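Local coordinates for divalent-cation tolerance protein CutA (Thermotoga maritima, PDB 1O5J) that probably takes part in resistance to heavy metals, probably binding copper ions, as a homotrimeric member of the CutA family, at residues L38-N43 against M105-E110; E76-L81 against P90-L95. All blocks are in the same frame, centred on the assembly; numbering follows the deposited sequence.

Both contacts pack a helix against a strand, or the turn leading into it, and both reach the same four-stranded antiparallel sheet, with their centres about 16 Å apart. Both segments of contact 2 fall between the two segments of contact 1: residues 38-43 come first, then 76-81 and 90-95, and finally 105-110 on helix 102-112, which follows strand 92-100. The strands involved, 41-53 and 92-100, are the outermost of the sheet within the chain, and each pairs with a strand of a different neighbouring subunit. The contacts also meet directly, Leu38 and Ile39 packing on Glu76, Leu77 and Glu80. Together they place helices 74-84 and 102-112 beside the two strands through which the sheet runs on into the neighbouring subunits.

Contact 1: residues L38-N43 against M105-E110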
ATOM      1  N   LEU A  38     -11.044  -6.184  16.502  1.00 40.62           N
ATOM      2  CA  LEU A  38     -10.316  -7.076  15.634  1.00 40.70           C
ATOM      3  C   LEU A  38      -9.185  -6.362  14.877  1.00 42.06           C
ATOM      4  O   LEU A  38      -8.350  -7.020  14.285  1.00 41.77           O
ATOM      5  CB  LEU A  38     -11.296  -7.694  14.635  1.00 43.72           C
ATOM      6  CG  LEU A  38     -12.281  -8.692  15.208  1.00 44.01           C
ATOM      7  CD1 LEU A  38     -13.211  -9.301  14.126  1.00 43.58           C
ATOM      8  CD2 LEU A  38     -11.524  -9.768  15.916  1.00 46.56           C
ATOM      9  N   ILE A  39      -9.219  -5.026  14.861  1.00 40.97           N
ATOM     10  CA  ILE A  39      -8.192  -4.180  14.286  1.00 39.55           C
ATOM     11  C   ILE A  39      -7.958  -3.027  15.255  1.00 38.48           C
ATOM     12  O   ILE A  39      -8.794  -2.724  16.111  1.00 39.31           O
ATOM     13  CB  ILE A  39      -8.621  -3.653  12.891  1.00 41.71           C
ATOM     14  CG1 ILE A  39      -9.731  -2.601  13.027  1.00 43.13           C
ATOM     15  CG2 ILE A  39      -9.040  -4.836  11.943  1.00 42.29           C
ATOM     16  CD1 ILE A  39     -10.110  -1.960  11.705  1.00 41.58           C
ATOM     17  N   ALA A  40      -6.810  -2.398  15.132  1.00 37.75           N
ATOM     18  CA  ALA A  40      -6.459  -1.226  15.926  1.00 36.66           C
ATOM     19  C   ALA A  40      -6.755   0.046  15.141  1.00 37.89           C
ATOM     20  O   ALA A  40      -6.990   1.108  15.724  1.00 33.23           O
ATOM     21  CB  ALA A  40      -4.956  -1.255  16.227  1.00 36.08           C
ATOM     22  N   CYS A  41      -6.680  -0.047  13.823  1.00 39.17           N
ATOM     23  CA  CYS A  41      -6.776   1.135  12.991  1.00 39.32           C
ATOM     24  C   CYS A  41      -7.152   0.698  11.590  1.00 39.19           C
ATOM     25  O   CYS A  41      -6.825  -0.402  11.203  1.00 42.74           O
ATOM     26  CB  CYS A  41      -5.394   1.848  12.990  1.00 38.85           C
ATOM     27  SG  CYS A  41      -5.422   3.370  12.060  1.00 56.22           S
ATOM     28  N   PHE A  42      -7.871   1.531  10.834  1.00 41.75           N
ATOM     29  CA  PHE A  42      -7.950   1.368   9.382  1.00 40.13           C
ATOM     30  C   PHE A  42      -7.564   2.663   8.708  1.00 39.71           C
ATOM     31  O   PHE A  42      -7.702   3.753   9.268  1.00 39.08           O
ATOM     32  CB  PHE A  42      -9.328   0.895   8.865  1.00 39.74           C
ATOM     33  CG  PHE A  42     -10.460   1.884   9.093  1.00 40.18           C
ATOM     34  CD1 PHE A  42     -10.737   2.865   8.158  1.00 36.06           C
ATOM     35  CD2 PHE A  42     -11.236   1.812  10.236  1.00 38.06           C
ATOM     36  CE1 PHE A  42     -11.770   3.770   8.375  1.00 40.19           C
ATOM     37  CE2 PHE A  42     -12.284   2.704  10.455  1.00 36.11           C
ATOM     38  CZ  PHE A  42     -12.564   3.652   9.517  1.00 34.01           C
ATOM     39  N   ASN A  43      -7.045   2.530   7.500  1.00 40.04           N
ATOM     40  CA  ASN A  43      -6.845   3.661   6.607  1.00 39.65           C
ATOM     41  C   ASN A  43      -7.520   3.269   5.293  1.00 39.43           C
ATOM     42  O   ASN A  43      -7.182   2.246   4.713  1.00 43.22           O
ATOM     43  CB  ASN A  43      -5.362   3.932   6.272  1.00 40.17           C
ATOM     44  CG  ASN A  43      -4.496   4.336   7.445  1.00 42.92           C
ATOM     45  OD1 ASN A  43      -3.269   4.343   7.290  1.00 41.26           O
ATOM     46  ND2 ASN A  43      -5.076   4.628   8.616  1.00 40.52           N
HETATM   47  N   MSE A 105       3.782  -0.317  18.113  1.00 39.25           N
HETATM   48  CA  MSE A 105       3.449  -1.734  18.313  1.00 36.22           C
HETATM   49  C   MSE A 105       2.763  -1.945  19.671  1.00 36.22           C
HETATM   50  O   MSE A 105       1.867  -2.769  19.779  1.00 38.10           O
HETATM   51  CB  MSE A 105       4.719  -2.584  18.225  1.00 39.14           C
HETATM   52  CG  MSE A 105       4.498  -4.107  18.342  1.00 43.38           C
HETATM   53 SE   MSE A 105       3.519  -4.910  16.790  1.00 50.42          SE
HETATM   54  CE  MSE A 105       4.428  -4.320  15.477  1.00 67.95           C
ATOM     55  N   ASN A 106       3.191  -1.207  20.694  1.00 34.87           N
ATOM     56  CA  ASN A 106       2.621  -1.331  22.021  1.00 37.10           C
ATOM     57  C   ASN A 106       1.179  -0.861  22.018  1.00 36.51           C
ATOM     58  O   ASN A 106       0.307  -1.486  22.619  1.00 37.19           O
ATOM     59  CB  ASN A 106       3.446  -0.531  23.058  1.00 38.25           C
ATOM     60  CG  ASN A 106       4.804  -1.128  23.312  1.00 42.00           C
ATOM     61  OD1 ASN A 106       5.027  -2.290  23.010  1.00 39.49           O
ATOM     62  ND2 ASN A 106       5.727  -0.330  23.905  1.00 36.59           N
ATOM     63  N   TRP A 107       0.935   0.237  21.318  1.00 37.26           N
ATOM     64  CA  TRP A 107      -0.393   0.801  21.184  1.00 37.20           C
ATOM     65  C   TRP A 107      -1.294  -0.126  20.357  1.00 40.52           C
ATOM     66  O   TRP A 107      -2.454  -0.306  20.701  1.00 37.42           O
ATOM     67  CB  TRP A 107      -0.284   2.187  20.531  1.00 37.38           C
ATOM     68  CG  TRP A 107      -1.585   2.814  20.223  1.00 38.10           C
ATOM     69  CD1 TRP A 107      -2.301   3.583  21.063  1.00 42.76           C
ATOM     70  CD2 TRP A 107      -2.348   2.732  18.998  1.00 39.43           C
ATOM     71  NE1 TRP A 107      -3.457   3.995  20.451  1.00 42.14           N
ATOM     72  CE2 TRP A 107      -3.518   3.472  19.191  1.00 37.18           C
ATOM     73  CE3 TRP A 107      -2.170   2.083  17.778  1.00 34.16           C
ATOM     74  CZ2 TRP A 107      -4.489   3.615  18.208  1.00 41.30           C
ATOM     75  CZ3 TRP A 107      -3.134   2.180  16.824  1.00 38.90           C
ATOM     76  CH2 TRP A 107      -4.289   2.964  17.030  1.00 41.67           C
ATOM     77  N   LEU A 108      -0.759  -0.709  19.273  1.00 38.70           N
ATOM     78  CA  LEU A 108      -1.498  -1.727  18.484  1.00 40.04           C
ATOM     79  C   LEU A 108      -2.011  -2.864  19.345  1.00 39.34           C
ATOM     80  O   LEU A 108      -3.186  -3.249  19.295  1.00 39.06           O
ATOM     81  CB  LEU A 108      -0.631  -2.333  17.358  1.00 39.67           C
ATOM     82  CG  LEU A 108      -0.384  -1.492  16.096  1.00 51.00           C
ATOM     83  CD1 LEU A 108       0.731  -2.106  15.191  1.00 54.07           C
ATOM     84  CD2 LEU A 108      -1.687  -1.342  15.287  1.00 55.38           C
ATOM     85  N   ARG A 109      -1.112  -3.416  20.136  1.00 38.90           N
ATOM     86  CA  ARG A 109      -1.444  -4.540  20.964  1.00 43.05           C
ATOM     87  C   ARG A 109      -2.533  -4.193  21.960  1.00 43.81           C
ATOM     88  O   ARG A 109      -3.491  -4.937  22.122  1.00 43.45           O
ATOM     89  CB  ARG A 109      -0.198  -4.986  21.711  1.00 42.61           C
ATOM     90  CG  ARG A 109      -0.391  -6.281  22.450  1.00 50.16           C
ATOM     91  CD  ARG A 109       0.902  -6.881  22.855  1.00 46.49           C
ATOM     92  NE  ARG A 109       1.702  -5.907  23.583  1.00 52.67           N
ATOM     93  CZ  ARG A 109       2.800  -5.301  23.127  1.00 49.77           C
ATOM     94  NH1 ARG A 109       3.291  -5.546  21.913  1.00 48.03           N
ATOM     95  NH2 ARG A 109       3.427  -4.443  23.920  1.00 54.98           N
ATOM     96  N   GLU A 110      -2.368  -3.064  22.640  1.00 44.52           N
ATOM     97  CA  GLU A 110      -3.370  -2.576  23.599  1.00 44.39           C
ATOM     98  C   GLU A 110      -4.749  -2.343  22.949  1.00 43.58           C
ATOM     99  O   GLU A 110      -5.776  -2.624  23.564  1.00 43.05           O
ATOM    100  CB  GLU A 110      -2.871  -1.278  24.245  1.00 44.76           C
ATOM    101  CG  GLU A 110      -1.572  -1.448  25.033  1.00 44.62           C
ATOM    102  CD  GLU A 110      -0.874  -0.126  25.372  1.00 52.23           C
ATOM    103  OE1 GLU A 110      -1.210   0.953  24.791  1.00 57.97           O
ATOM    104  OE2 GLU A 110       0.041  -0.172  26.238  1.00 63.43           O
TER
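The indole of Trp107 meets the 38-43 segment with the far end of its six-membered ring. Cys41 CB lies at the ring edge, near its plane, 4.3 Å from Trp107 CH2, while the carbonyl oxygen of Ala40 approaches obliquely, 3.5 Å from the same CH2 atom. The methyl of Ala40 completes this side of the contact, with CB 3.9 Å from Trp107 CZ3. Although the CB of Trp107 does not point at the strand, CG stands anti to the backbone N (chi1 175°), and this carries the indole out from helix 102-112 to the start of strand 41-53. Leu108, on the next position of the helix, reaches the same methyl with one branch: its CD2 lies 3.4 Å from Ala40 CB, tighter than an ordinary carbon-carbon contact. The Ala40 methyl is thus met by both the indole and the leucine branch, where the alpha carbons of the two segments come nearest, Ala40 CA and Leu108 CA being 5.6 Å apart. Leu108 also packs on Met13 of strand 13-20, and Trp107 on Tyr51 of a neighbouring subunit. Cys41, Phe42 and Asn43 pair with a strand of that same subunit. No hydrogen bond crosses between the two segments; the contact is mainly apolar, with one carbonyl oxygen against the indole, and the small Ala40 side chain is consistent with the helix's close approach beside the subunit interface.

Contact 2: residues E76-L81 against P90-L95; sequences ELYEEL and PAIFTL
Helix 74-84 lies on one side of the sheet of this ferredoxin-like fold and here packs on strand 92-100, outermost in this chain but continued by a strand of a neighbouring subunit. It runs nearly antiparallel to the strand at 154°, with the axes of the short segments 10.0 Å apart. Tyr78 carries most of the contact from the helix. Its ring receives Ile92 CG2 over one face in a CH-pi contact, the methyl 3.8 Å from the ring centroid and 16° off the normal, offset toward the rim. With chi1 at -51°, CG1 of Ile92 lies beside the backbone N and CG2 anti to it, which sends CG2 to the tyrosine, whereas CD1, at the end of the other branch, packs 3.7 Å from Leu81 CB, about one helical turn further on. Beyond the ring, Tyr78 OH donates a hydrogen bond of 2.7 Å to Thr94 OG1, which lies in the ring plane at its edge. The same OG1 is also hydrogen-bonded to Glu74, near the start of this helix, and so ties the strand to the helix at two places. The phenol oxygen also comes within 3.2 Å of Phe93 CA. Ile92 and Thr94 both touch Val16 on the adjacent strand 13-20, while Phe93 points away from the helix. Such helix-on-sheet packing is characteristic of the alpha-beta sandwich of CutA and its GlnB-like relatives.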
ATOM      1  N   GLU A  76      -9.868 -14.282  12.994  1.00 44.11           N
ATOM      2  CA  GLU A  76     -11.122 -13.640  13.355  1.00 43.19           C
ATOM      3  C   GLU A  76     -11.422 -12.506  12.371  1.00 40.42           C
ATOM      4  O   GLU A  76     -12.554 -12.365  11.931  1.00 42.15           O
ATOM      5  CB  GLU A  76     -11.068 -13.081  14.778  1.00 39.56           C
ATOM      6  CG  GLU A  76     -11.020 -14.098  15.879  1.00 51.60           C
ATOM      7  CD  GLU A  76     -10.740 -13.438  17.225  1.00 48.97           C
ATOM      8  OE1 GLU A  76      -9.544 -13.224  17.555  1.00 57.48           O
ATOM      9  OE2 GLU A  76     -11.711 -13.143  17.949  1.00 56.82           O
ATOM     10  N   LEU A  77     -10.401 -11.732  12.008  1.00 38.27           N
ATOM     11  CA  LEU A  77     -10.555 -10.652  11.062  1.00 38.58           C
ATOM     12  C   LEU A  77     -10.999 -11.107   9.682  1.00 38.60           C
ATOM     13  O   LEU A  77     -11.922 -10.527   9.111  1.00 41.35           O
ATOM     14  CB  LEU A  77      -9.258  -9.812  10.955  1.00 38.44           C
ATOM     15  CG  LEU A  77      -9.192  -8.688   9.914  1.00 40.06           C
ATOM     16  CD1 LEU A  77     -10.284  -7.718  10.113  1.00 38.41           C
ATOM     17  CD2 LEU A  77      -7.854  -7.940   9.999  1.00 40.58           C
ATOM     18  N   TYR A  78     -10.326 -12.103   9.118  1.00 40.62           N
ATOM     19  CA  TYR A  78     -10.758 -12.698   7.836  1.00 38.10           C
ATOM     20  C   TYR A  78     -12.207 -13.198   7.907  1.00 39.74           C
ATOM     21  O   TYR A  78     -13.010 -12.960   6.987  1.00 38.42           O
ATOM     22  CB  TYR A  78      -9.843 -13.865   7.417  1.00 37.61           C
ATOM     23  CG  TYR A  78      -8.642 -13.449   6.603  1.00 37.23           C
ATOM     24  CD1 TYR A  78      -7.633 -12.664   7.151  1.00 37.18           C
ATOM     25  CD2 TYR A  78      -8.518 -13.838   5.254  1.00 35.34           C
ATOM     26  CE1 TYR A  78      -6.506 -12.280   6.380  1.00 35.61           C
ATOM     27  CE2 TYR A  78      -7.394 -13.495   4.503  1.00 36.34           C
ATOM     28  CZ  TYR A  78      -6.418 -12.704   5.054  1.00 39.15           C
ATOM     29  OH  TYR A  78      -5.349 -12.378   4.292  1.00 41.42           O
ATOM     30  N   GLU A  79     -12.539 -13.925   8.966  1.00 37.99           N
ATOM     31  CA  GLU A  79     -13.878 -14.498   9.059  1.00 41.82           C
ATOM     32  C   GLU A  79     -14.930 -13.399   9.245  1.00 42.42           C
ATOM     33  O   GLU A  79     -15.955 -13.453   8.624  1.00 42.97           O
ATOM     34  CB  GLU A  79     -13.964 -15.657  10.076  1.00 45.17           C
ATOM     35  CG  GLU A  79     -13.752 -15.309  11.528  1.00 52.36           C
ATOM     36  CD  GLU A  79     -13.705 -16.542  12.432  1.00 48.20           C
ATOM     37  OE1 GLU A  79     -13.490 -17.665  11.913  1.00 60.77           O
ATOM     38  OE2 GLU A  79     -13.884 -16.379  13.664  1.00 49.85           O
ATOM     39  N   GLU A  80     -14.619 -12.331   9.977  1.00 45.38           N
ATOM     40  CA  GLU A  80     -15.550 -11.188  10.114  1.00 42.70           C
ATOM     41  C   GLU A  80     -15.681 -10.377   8.816  1.00 40.61           C
ATOM     42  O   GLU A  80     -16.774 -10.000   8.420  1.00 38.76           O
ATOM     43  CB  GLU A  80     -15.101 -10.261  11.234  1.00 44.13           C
ATOM     44  CG  GLU A  80     -16.114  -9.188  11.604  1.00 45.09           C
ATOM     45  CD  GLU A  80     -17.280  -9.731  12.417  1.00 53.73           C
ATOM     46  OE1 GLU A  80     -17.178 -10.866  12.899  1.00 49.88           O
ATOM     47  OE2 GLU A  80     -18.297  -9.019  12.588  1.00 56.59           O
ATOM     48  N   LEU A  81     -14.572 -10.071   8.165  1.00 40.26           N
ATOM     49  CA  LEU A  81     -14.643  -9.387   6.871  1.00 43.02           C
ATOM     50  C   LEU A  81     -15.421 -10.223   5.874  1.00 41.30           C
ATOM     51  O   LEU A  81     -16.166  -9.685   5.092  1.00 43.17           O
ATOM     52  CB  LEU A  81     -13.261  -9.176   6.271  1.00 41.97           C
ATOM     53  CG  LEU A  81     -12.610  -7.850   6.497  1.00 49.08           C
ATOM     54  CD1 LEU A  81     -11.212  -7.925   5.890  1.00 50.88           C
ATOM     55  CD2 LEU A  81     -13.467  -6.726   5.874  1.00 46.19           C
ATOM     56  N   PRO A  90     -14.545 -11.301  -2.235  1.00 39.61           N
ATOM     57  CA  PRO A  90     -13.806 -10.079  -2.016  1.00 41.25           C
ATOM     58  C   PRO A  90     -12.306 -10.331  -2.038  1.00 42.07           C
ATOM     59  O   PRO A  90     -11.866 -11.453  -1.742  1.00 39.39           O
ATOM     60  CB  PRO A  90     -14.229  -9.676  -0.619  1.00 41.33           C
ATOM     61  CG  PRO A  90     -14.522 -10.992   0.044  1.00 39.09           C
ATOM     62  CD  PRO A  90     -15.137 -11.829  -1.001  1.00 39.70           C
ATOM     63  N   ALA A  91     -11.553  -9.287  -2.387  1.00 41.11           N
ATOM     64  CA  ALA A  91     -10.115  -9.307  -2.225  1.00 42.92           C
ATOM     65  C   ALA A  91      -9.855  -9.103  -0.719  1.00 41.38           C
ATOM     66  O   ALA A  91     -10.246  -8.098  -0.138  1.00 43.73           O
ATOM     67  CB  ALA A  91      -9.470  -8.200  -3.025  1.00 45.44           C
ATOM     68  N   ILE A  92      -9.287 -10.108  -0.091  1.00 40.02           N
ATOM     69  CA  ILE A  92      -8.769 -10.001   1.281  1.00 38.96           C
ATOM     70  C   ILE A  92      -7.424 -10.712   1.260  1.00 39.74           C
ATOM     71  O   ILE A  92      -7.352 -11.896   0.897  1.00 40.16           O
ATOM     72  CB  ILE A  92      -9.700 -10.656   2.302  1.00 34.44           C
ATOM     73  CG1 ILE A  92     -11.139 -10.182   2.166  1.00 42.75           C
ATOM     74  CG2 ILE A  92      -9.195 -10.393   3.724  1.00 42.60           C
ATOM     75  CD1 ILE A  92     -12.090 -10.845   3.148  1.00 43.61           C
ATOM     76  N   PHE A  93      -6.363  -9.985   1.605  1.00 40.16           N
ATOM     77  CA  PHE A  93      -5.021 -10.546   1.676  1.00 38.74           C
ATOM     78  C   PHE A  93      -4.179  -9.754   2.684  1.00 37.82           C
ATOM     79  O   PHE A  93      -4.511  -8.607   3.063  1.00 38.40           O
ATOM     80  CB  PHE A  93      -4.348 -10.609   0.295  1.00 39.69           C
ATOM     81  CG  PHE A  93      -4.188  -9.265  -0.372  1.00 43.45           C
ATOM     82  CD1 PHE A  93      -3.068  -8.481  -0.104  1.00 40.35           C
ATOM     83  CD2 PHE A  93      -5.125  -8.813  -1.288  1.00 43.68           C
ATOM     84  CE1 PHE A  93      -2.892  -7.266  -0.717  1.00 46.04           C
ATOM     85  CE2 PHE A  93      -4.958  -7.576  -1.890  1.00 41.36           C
ATOM     86  CZ  PHE A  93      -3.833  -6.791  -1.600  1.00 37.77           C
ATOM     87  N   THR A  94      -3.101 -10.387   3.117  1.00 37.74           N
ATOM     88  CA  THR A  94      -2.245  -9.910   4.201  1.00 39.00           C
ATOM     89  C   THR A  94      -0.867  -9.560   3.655  1.00 38.13           C
ATOM     90  O   THR A  94      -0.238 -10.406   3.003  1.00 38.90           O
ATOM     91  CB  THR A  94      -2.081 -11.085   5.216  1.00 37.89           C
ATOM     92  OG1 THR A  94      -3.343 -11.356   5.809  1.00 34.69           O
ATOM     93  CG2 THR A  94      -1.160 -10.737   6.414  1.00 39.88           C
ATOM     94  N   LEU A  95      -0.383  -8.343   3.914  1.00 40.61           N
ATOM     95  CA  LEU A  95       1.046  -8.001   3.626  1.00 39.11           C
ATOM     96  C   LEU A  95       1.931  -8.255   4.834  1.00 42.84           C
ATOM     97  O   LEU A  95       1.516  -8.071   5.968  1.00 42.20           O
ATOM     98  CB  LEU A  95       1.197  -6.560   3.144  1.00 44.51           C
ATOM     99  CG  LEU A  95       0.354  -6.212   1.906  1.00 42.51           C
ATOM    100  CD1 LEU A  95       0.268  -4.739   1.643  1.00 53.27           C
ATOM    101  CD2 LEU A  95       0.931  -6.910   0.680  1.00 49.13           C
TER